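Local coordinates for flagella basal body P-ring formation protein FlgA (Salmonella typhimurium, PDB 3TEE) that assists assembly of the flagellar P-ring in the periplasm, probably acting as a chaperone for the ring protein FlgI or as a modulator of assembly, at residues 69-81 / 92-104. Residues are numbered along the deposited sequence; the frame is centred on the assembly and turned at random.
Sequences NVQATGNYVAVAA and ANVTLKRGRLDQL. With GOL (glycerol), chain D.
The Tyr76 ring lies between the methylene chain of Lys97 and the branched end of Leu104, on opposite faces. Leu104 CD2 sits over the centre of one face, 3.6 Å from the Tyr76 ring centroid, while Lys97 CB makes a second CH-pi contact nearer the rim of the other. The ring can stand beside Lys97 because its CG is placed between backbone N and carbonyl carbon (chi1 65°). Gly99, with no side chain, suits its place opposite Gly74 by letting the ring edge come close, Tyr76 CE2 lying 3.8 Å from Gly99 N. The phenol OH reaches two waters, one of which also donates to Arg98 O.

Backbone bonds join the strands in three reciprocal pairs, Gly74 with Gly99, Tyr76 with Lys97 and Ala78 with Thr95. This is antiparallel pairing between strands 62-79 and 94-100, the latter added to a sheet in which the long strand 62-79 also pairs with 21-26 and 53-59. Beyond these, Asn93 O accepts from Ala80 N (2.8 Å), and Leu101 N, entering a 3-10 turn, donates to Ala72 O.

At that turn the Arg100 chain folds back (chi2 -82°), bringing NE and NH2 to the Asp102 carboxylate. NE donates to Asp102 OD1 (2.9 Å) and NH2 to OD2, each oxygen receiving its N-H on the syn lone pair. The same OD1 takes Ala72 N from above the carboxylate plane (3.1 Å), so the turn is tied to the strand. The extended Gln71 side chain crosses the Arg100 guanidinium at a slant, its amide stacked there with planes 25° apart and its CG 3.4 Å from Arg100 NH2. A glycerol, probably from crystallisation, bridges Asn69 ND2 and Asp102 OD2. Farther along, Thr73 CG2 rests on the Arg98 guanidinium, 3.5 Å from Arg98 CZ, whose charge is paired with Asp20 and Glu21.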
loop_
_atom_site.group_PDB
_atom_site.type_symbol
_atom_site.label_atom_id
_atom_site.label_comp_id
_atom_site.label_asym_id
_atom_site.label_seq_id
_atom_site.Cartn_x
_atom_site.Cartn_y
_atom_site.Cartn_z
ATOM N N ASN A 69 5.664 -15.298 -20.634
ATOM C CA ASN A 69 4.529 -15.407 -19.737
ATOM C C ASN A 69 5.085 -16.060 -18.452
ATOM O O ASN A 69 5.747 -17.095 -18.510
ATOM C CB ASN A 69 3.394 -16.246 -20.328
ATOM C CG ASN A 69 2.268 -16.410 -19.316
ATOM O OD1 ASN A 69 2.181 -17.414 -18.622
ATOM N ND2 ASN A 69 1.498 -15.363 -19.091
ATOM N N VAL A 70 4.842 -15.428 -17.320
ATOM C CA VAL A 70 5.325 -15.941 -16.036
ATOM C C VAL A 70 4.127 -16.308 -15.160
ATOM O O VAL A 70 3.382 -15.443 -14.717
ATOM C CB VAL A 70 6.265 -14.931 -15.334
ATOM C CG1 VAL A 70 6.757 -15.460 -13.982
ATOM C CG2 VAL A 70 7.432 -14.529 -16.238
ATOM N N GLN A 71 3.958 -17.593 -14.912
ATOM C CA GLN A 71 2.912 -18.070 -13.992
ATOM C C GLN A 71 3.543 -18.102 -12.607
ATOM O O GLN A 71 4.581 -18.743 -12.427
ATOM C CB GLN A 71 2.441 -19.476 -14.386
ATOM C CG GLN A 71 1.832 -19.568 -15.784
ATOM C CD GLN A 71 1.282 -20.942 -16.097
ATOM O OE1 GLN A 71 1.584 -21.942 -15.438
ATOM N NE2 GLN A 71 0.406 -21.011 -17.086
ATOM N N ALA A 72 2.974 -17.365 -11.641
ATOM C CA ALA A 72 3.535 -17.345 -10.286
ATOM C C ALA A 72 2.434 -17.680 -9.310
ATOM O O ALA A 72 1.377 -17.043 -9.350
ATOM C CB ALA A 72 4.152 -15.979 -9.965
ATOM N N THR A 73 2.625 -18.751 -8.520
ATOM C CA THR A 73 1.639 -19.197 -7.513
ATOM C C THR A 73 2.196 -18.850 -6.135
ATOM O O THR A 73 3.381 -19.048 -5.877
ATOM C CB THR A 73 1.276 -20.698 -7.669
ATOM O OG1 THR A 73 0.767 -20.918 -8.979
ATOM C CG2 THR A 73 0.198 -21.166 -6.675
ATOM N N GLY A 74 1.339 -18.276 -5.293
ATOM C CA GLY A 74 1.716 -17.863 -3.956
ATOM C C GLY A 74 0.515 -17.343 -3.194
ATOM O O GLY A 74 -0.630 -17.441 -3.658
ATOM N N ASN A 75 0.784 -16.794 -2.000
ATOM C CA ASN A 75 -0.260 -16.307 -1.118
ATOM C C ASN A 75 -0.697 -14.872 -1.423
ATOM O O ASN A 75 0.076 -14.030 -1.901
ATOM C CB ASN A 75 0.149 -16.488 0.371
ATOM C CG ASN A 75 0.126 -17.934 0.854
ATOM O OD1 ASN A 75 -0.645 -18.770 0.383
ATOM N ND2 ASN A 75 0.935 -18.259 1.845
ATOM N N TYR A 76 -1.980 -14.625 -1.202
ATOM C CA TYR A 76 -2.567 -13.299 -1.353
ATOM C C TYR A 76 -3.681 -13.207 -0.305
ATOM O O TYR A 76 -4.114 -14.228 0.232
ATOM C CB TYR A 76 -3.094 -13.063 -2.782
ATOM C CG TYR A 76 -4.247 -13.950 -3.184
ATOM C CD1 TYR A 76 -5.567 -13.535 -3.004
ATOM C CD2 TYR A 76 -4.023 -15.203 -3.754
ATOM C CE1 TYR A 76 -6.633 -14.333 -3.405
ATOM C CE2 TYR A 76 -5.081 -16.028 -4.113
ATOM C CZ TYR A 76 -6.384 -15.586 -3.935
ATOM O OH TYR A 76 -7.427 -16.367 -4.315
ATOM N N VAL A 77 -4.112 -12.000 -0.017
ATOM C CA VAL A 77 -5.130 -11.759 0.995
ATOM C C VAL A 77 -6.497 -11.847 0.316
ATOM O O VAL A 77 -6.738 -11.162 -0.679
ATOM C CB VAL A 77 -4.882 -10.409 1.745
ATOM C CG1 VAL A 77 -5.949 -10.166 2.825
ATOM C CG2 VAL A 77 -3.473 -10.382 2.370
ATOM N N ALA A 78 -7.395 -12.680 0.881
ATOM C CA ALA A 78 -8.768 -12.877 0.418
ATOM C C ALA A 78 -9.741 -12.684 1.597
ATOM O O ALA A 78 -9.384 -12.888 2.757
ATOM C CB ALA A 78 -8.934 -14.292 -0.160
ATOM N N VAL A 79 -10.978 -12.330 1.285
ATOM C CA VAL A 79 -12.068 -12.189 2.271
ATOM C C VAL A 79 -12.462 -13.610 2.760
ATOM O O VAL A 79 -12.601 -14.537 1.938
ATOM C CB VAL A 79 -13.251 -11.450 1.624
ATOM C CG1 VAL A 79 -14.407 -11.275 2.612
ATOM C CG2 VAL A 79 -12.789 -10.070 1.121
ATOM N N ALA A 80 -12.528 -13.795 4.084
ATOM C CA ALA A 80 -12.874 -15.085 4.706
ATOM C C ALA A 80 -14.301 -15.099 5.279
ATOM O O ALA A 80 -14.811 -16.180 5.570
ATOM C CB ALA A 80 -11.884 -15.422 5.816
ATOM N N ALA A 81 -14.904 -13.920 5.496
ATOM C CA ALA A 81 -16.276 -13.801 6.022
ATOM C C ALA A 81 -16.866 -12.553 5.433
ATOM O O ALA A 81 -16.093 -11.655 5.109
ATOM C CB ALA A 81 -16.259 -13.693 7.556
ATOM N N ALA A 92 -10.437 -12.609 11.619
ATOM C CA ALA A 92 -11.671 -13.383 11.515
ATOM C C ALA A 92 -12.318 -13.224 10.132
ATOM O O ALA A 92 -13.108 -14.075 9.733
ATOM C CB ALA A 92 -12.656 -12.942 12.595
ATOM N N ASN A 93 -12.003 -12.151 9.398
ATOM C CA ASN A 93 -12.688 -11.930 8.116
ATOM C C ASN A 93 -11.810 -11.803 6.861
ATOM O O ASN A 93 -12.341 -11.602 5.779
ATOM C CB ASN A 93 -13.704 -10.786 8.249
ATOM C CG ASN A 93 -13.075 -9.441 8.519
ATOM O OD1 ASN A 93 -11.891 -9.228 8.263
ATOM N ND2 ASN A 93 -13.873 -8.476 8.949
ATOM N N VAL A 94 -10.468 -11.856 7.014
ATOM C CA VAL A 94 -9.533 -11.830 5.870
ATOM C C VAL A 94 -8.456 -12.839 6.159
ATOM O O VAL A 94 -8.001 -12.923 7.307
ATOM C CB VAL A 94 -8.904 -10.449 5.510
ATOM C CG1 VAL A 94 -9.947 -9.456 5.020
ATOM C CG2 VAL A 94 -8.075 -9.877 6.669
ATOM N N THR A 95 -8.036 -13.600 5.135
ATOM C CA THR A 95 -7.006 -14.628 5.297
ATOM C C THR A 95 -6.110 -14.734 4.068
ATOM O O THR A 95 -6.403 -14.181 3.019
ATOM C CB THR A 95 -7.663 -16.013 5.508
ATOM O OG1 THR A 95 -8.414 -16.377 4.345
ATOM C CG2 THR A 95 -8.545 -16.048 6.704
ATOM N N LEU A 96 -5.102 -15.572 4.177
ATOM C CA LEU A 96 -4.182 -15.859 3.083
ATOM C C LEU A 96 -4.693 -17.071 2.355
ATOM O O LEU A 96 -5.011 -18.084 2.973
ATOM C CB LEU A 96 -2.772 -16.131 3.629
ATOM C CG LEU A 96 -1.946 -14.958 4.129
ATOM C CD1 LEU A 96 -0.599 -15.467 4.578
ATOM C CD2 LEU A 96 -1.678 -13.908 3.017
ATOM N N LYS A 97 -4.794 -16.953 1.033
ATOM C CA LYS A 97 -5.225 -17.972 0.121
ATOM C C LYS A 97 -4.075 -18.190 -0.871
ATOM O O LYS A 97 -3.342 -17.242 -1.191
ATOM C CB LYS A 97 -6.466 -17.442 -0.607
ATOM C CG LYS A 97 -7.324 -18.507 -1.224
ATOM C CD LYS A 97 -8.739 -17.994 -1.448
ATOM C CE LYS A 97 -9.589 -19.050 -2.113
ATOM N NZ LYS A 97 -10.977 -18.574 -2.346
ATOM N N ARG A 98 -3.922 -19.419 -1.363
ATOM C CA ARG A 98 -2.888 -19.761 -2.344
ATOM C C ARG A 98 -3.520 -19.713 -3.730
ATOM O O ARG A 98 -4.591 -20.282 -3.945
ATOM C CB ARG A 98 -2.323 -21.178 -2.074
ATOM C CG ARG A 98 -1.240 -21.622 -3.101
ATOM C CD ARG A 98 -0.888 -23.136 -3.057
ATOM N NE ARG A 98 0.123 -23.534 -4.070
ATOM C CZ ARG A 98 1.371 -23.085 -4.058
ATOM N NH1 ARG A 98 2.222 -23.447 -5.010
ATOM N NH2 ARG A 98 1.765 -22.231 -3.125
ATOM N N GLY A 99 -2.874 -19.017 -4.663
ATOM C CA GLY A 99 -3.424 -18.947 -6.008
ATOM C C GLY A 99 -2.440 -18.373 -7.003
ATOM O O GLY A 99 -1.330 -17.961 -6.635
ATOM N N ARG A 100 -2.881 -18.299 -8.255
ATOM C CA ARG A 100 -2.116 -17.739 -9.358
ATOM C C ARG A 100 -2.094 -16.196 -9.259
ATOM O O ARG A 100 -3.088 -15.504 -9.571
ATOM C CB ARG A 100 -2.696 -18.252 -10.687
ATOM C CG ARG A 100 -2.265 -19.691 -11.032
ATOM C CD ARG A 100 -0.865 -19.754 -11.686
ATOM N NE ARG A 100 -0.864 -19.001 -12.941
ATOM C CZ ARG A 100 -1.354 -19.457 -14.091
ATOM N NH1 ARG A 100 -1.811 -20.702 -14.179
ATOM N NH2 ARG A 100 -1.368 -18.684 -15.163
ATOM N N LEU A 101 -0.965 -15.657 -8.762
ATOM C CA LEU A 101 -0.764 -14.202 -8.596
ATOM C C LEU A 101 -0.961 -13.447 -9.894
ATOM O O LEU A 101 -1.496 -12.346 -9.882
ATOM C CB LEU A 101 0.641 -13.893 -8.021
ATOM C CG LEU A 101 1.025 -14.651 -6.745
ATOM C CD1 LEU A 101 2.464 -14.305 -6.340
ATOM C CD2 LEU A 101 0.051 -14.366 -5.592
ATOM N N ASP A 102 -0.556 -14.053 -11.010
ATOM C CA ASP A 102 -0.659 -13.457 -12.342
ATOM C C ASP A 102 -2.113 -13.424 -12.827
ATOM O O ASP A 102 -2.392 -12.806 -13.850
ATOM C CB ASP A 102 0.248 -14.192 -13.360
ATOM C CG ASP A 102 -0.049 -15.673 -13.443
ATOM O OD1 ASP A 102 0.176 -16.390 -12.414
ATOM O OD2 ASP A 102 -0.510 -16.130 -14.525
ATOM N N GLN A 103 -3.036 -14.087 -12.109
ATOM C CA GLN A 103 -4.468 -14.043 -12.487
ATOM C C GLN A 103 -5.287 -13.186 -11.530
ATOM O O GLN A 103 -6.505 -13.062 -11.693
ATOM C CB GLN A 103 -5.058 -15.448 -12.638
ATOM C CG GLN A 103 -4.528 -16.147 -13.900
ATOM C CD GLN A 103 -4.915 -17.586 -14.001
ATOM O OE1 GLN A 103 -5.182 -18.264 -13.006
ATOM N NE2 GLN A 103 -4.943 -18.088 -15.225
ATOM N N LEU A 104 -4.625 -12.571 -10.559
ATOM C CA LEU A 104 -5.293 -11.748 -9.565
ATOM C C LEU A 104 -5.754 -10.402 -10.131
ATOM O O LEU A 104 -5.077 -9.843 -11.010
ATOM C CB LEU A 104 -4.354 -11.480 -8.380
ATOM C CG LEU A 104 -4.080 -12.636 -7.424
ATOM C CD1 LEU A 104 -3.066 -12.191 -6.381
ATOM C CD2 LEU A 104 -5.427 -13.106 -6.717
HETATM C C1 GOL D . -1.290 -13.064 -17.466
HETATM O O1 GOL D . -2.404 -12.412 -18.114
HETATM C C2 GOL D . -1.549 -14.496 -17.046
HETATM O O2 GOL D . -0.308 -15.156 -16.945
HETATM C C3 GOL D . -2.518 -15.283 -17.981
HETATM O O3 GOL D . -2.506 -16.697 -17.645
HETATM O O HOH W 1 1.063 -20.444 -0.998
HETATM O O HOH W 2 -10.021 -15.842 -4.251
HETATM O O HOH W 3 -7.291 -19.016 -5.065
#